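Local coordinates for protein dephospho-CoA kinase (Mycobacterium paratuberculosis, PDB 6N39) that probably catalyses the last step of coenzyme A biosynthesis, the ATP-dependent phosphorylation of the 3'-hydroxyl of dephospho-CoA, at residues E118-L123 / P130-V135. Numbering follows the deposited sequence.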
# COMPACT_ATOMS: atom_id res chain seq x y z
N GLU A 118 1.87 0.43 14.06
CA GLU A 118 2.15 -0.92 14.51
C GLU A 118 3.59 -1.30 14.21
O GLU A 118 3.98 -1.40 13.03
CB GLU A 118 1.19 -1.92 13.86
CG GLU A 118 -0.26 -1.52 13.97
CD GLU A 118 -1.20 -2.71 13.95
OE1 GLU A 118 -0.86 -3.74 14.57
OE2 GLU A 118 -2.27 -2.61 13.31
N ASP A 119 4.37 -1.54 15.26
CA ASP A 119 5.76 -1.96 15.15
C ASP A 119 5.79 -3.47 14.94
O ASP A 119 5.48 -4.25 15.84
CB ASP A 119 6.52 -1.56 16.41
CG ASP A 119 8.02 -1.85 16.33
OD1 ASP A 119 8.43 -2.83 15.68
OD2 ASP A 119 8.79 -1.09 16.96
N ILE A 120 6.17 -3.89 13.74
CA ILE A 120 6.18 -5.30 13.38
C ILE A 120 7.57 -5.64 12.85
O ILE A 120 7.89 -5.33 11.69
CB ILE A 120 5.07 -5.60 12.37
CG1 ILE A 120 3.74 -5.25 13.02
CG2 ILE A 120 5.11 -7.07 11.95
CD1 ILE A 120 2.66 -5.01 12.07
N PRO A 121 8.44 -6.23 13.66
CA PRO A 121 9.85 -6.38 13.25
C PRO A 121 10.06 -7.32 12.06
O PRO A 121 11.04 -7.13 11.34
CB PRO A 121 10.54 -6.91 14.51
CG PRO A 121 9.43 -7.46 15.37
CD PRO A 121 8.22 -6.61 15.07
N LEU A 122 9.18 -8.30 11.82
CA LEU A 122 9.32 -9.20 10.68
C LEU A 122 8.36 -8.85 9.55
O LEU A 122 7.98 -9.71 8.75
CB LEU A 122 9.13 -10.66 11.12
CG LEU A 122 10.26 -11.16 12.04
CD1 LEU A 122 10.07 -12.62 12.44
CD2 LEU A 122 11.60 -10.97 11.36
N LEU A 123 7.97 -7.57 9.46
CA LEU A 123 7.02 -7.15 8.43
C LEU A 123 7.51 -7.52 7.03
O LEU A 123 6.78 -8.13 6.24
CB LEU A 123 6.78 -5.64 8.54
CG LEU A 123 5.74 -4.96 7.63
CD1 LEU A 123 5.25 -3.70 8.31
CD2 LEU A 123 6.32 -4.59 6.28
N PRO A 130 1.38 -5.62 2.49
CA PRO A 130 0.10 -5.34 1.83
C PRO A 130 -1.09 -5.28 2.79
O PRO A 130 -2.16 -4.80 2.39
CB PRO A 130 -0.06 -6.51 0.83
CG PRO A 130 1.36 -6.94 0.56
CD PRO A 130 2.00 -6.85 1.93
N LEU A 131 -0.93 -5.74 4.03
CA LEU A 131 -1.96 -5.56 5.03
C LEU A 131 -2.16 -4.09 5.40
O LEU A 131 -3.19 -3.77 5.99
CB LEU A 131 -1.61 -6.34 6.31
CG LEU A 131 -1.35 -7.84 6.20
CD1 LEU A 131 -0.88 -8.42 7.56
CD2 LEU A 131 -2.58 -8.57 5.72
N PHE A 132 -1.22 -3.20 5.06
CA PHE A 132 -1.36 -1.84 5.60
C PHE A 132 -1.62 -0.82 4.50
O PHE A 132 -1.14 -0.95 3.38
CB PHE A 132 -0.10 -1.42 6.37
CG PHE A 132 0.16 -2.26 7.59
CD1 PHE A 132 -0.37 -1.90 8.82
CD2 PHE A 132 0.91 -3.40 7.50
CE1 PHE A 132 -0.15 -2.68 9.93
CE2 PHE A 132 1.14 -4.19 8.61
CZ PHE A 132 0.61 -3.82 9.82
N PRO A 133 -2.38 0.24 4.82
CA PRO A 133 -2.53 1.36 3.87
C PRO A 133 -1.25 2.18 3.68
O PRO A 133 -1.17 2.96 2.72
CB PRO A 133 -3.64 2.23 4.50
CG PRO A 133 -3.81 1.73 5.90
CD PRO A 133 -3.26 0.33 6.00
N LEU A 134 -0.26 2.01 4.55
CA LEU A 134 0.97 2.79 4.50
C LEU A 134 2.01 2.08 5.36
O LEU A 134 1.71 1.66 6.47
CB LEU A 134 0.73 4.20 5.03
CG LEU A 134 1.84 5.24 4.87
CD1 LEU A 134 1.91 5.71 3.43
CD2 LEU A 134 1.56 6.40 5.82
N VAL A 135 3.23 1.98 4.86
CA VAL A 135 4.33 1.33 5.56
C VAL A 135 5.51 2.29 5.63
O VAL A 135 5.93 2.85 4.61
CB VAL A 135 4.73 -0.00 4.89
CG1 VAL A 135 5.94 -0.63 5.58
CG2 VAL A 135 3.55 -1.02 4.91
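The ring of F132 points its far end at the 118-123 segment and is met there by three side chains. I120 comes at it from the opposite direction, and its CD1 methyl ends 3.3 Å from F132 CZ, a short, tight contact. L123 crosses at a slant, with CD1 4.1 Å from F132 CE2. With chi1 at -176°, the L123 chain swings away from its own backbone N; CD1 goes to F132 and CD2 to V135. On the V135 side, L123 CD2 lies 4.0 Å from V135 CG1 as the two side chains run alongside one another in opposite senses.

The polar group that 118-123 brings to the ring is the carboxylate of E118. Its OE2 approaches the rim of the ring, almost level with it, 4.0 Å from F132 CE1, and the carboxylate stands almost perpendicular to the ring (88°). Salt bridges from OE2 to R11 and R103 hold that buried charge, so F132 packs against an acid already paired with arginines.

No hydrogen bond joins the two segments. Within 118-123, a type I turn, with L123 N bonded to I120 O at 3.2 Å, has I120 and L123 at its two ends, and both side chains head for the 130-135 segment.

Segment 118-123 leaves the C-terminal end of strand 115-119, while 130-135 leads into the start of strand 135-139, in the parallel sheet of the P-loop kinase fold. I120 lies close to the predicted ATP-binding loop, where D119 pairs with K22. Strand 10-16 runs between strands 115-119 and 135-139; its R11 touches F132 and its T15 touches L123. Beyond F132, P130 and L131 rest on helix 228-243 of the UPF0157 region.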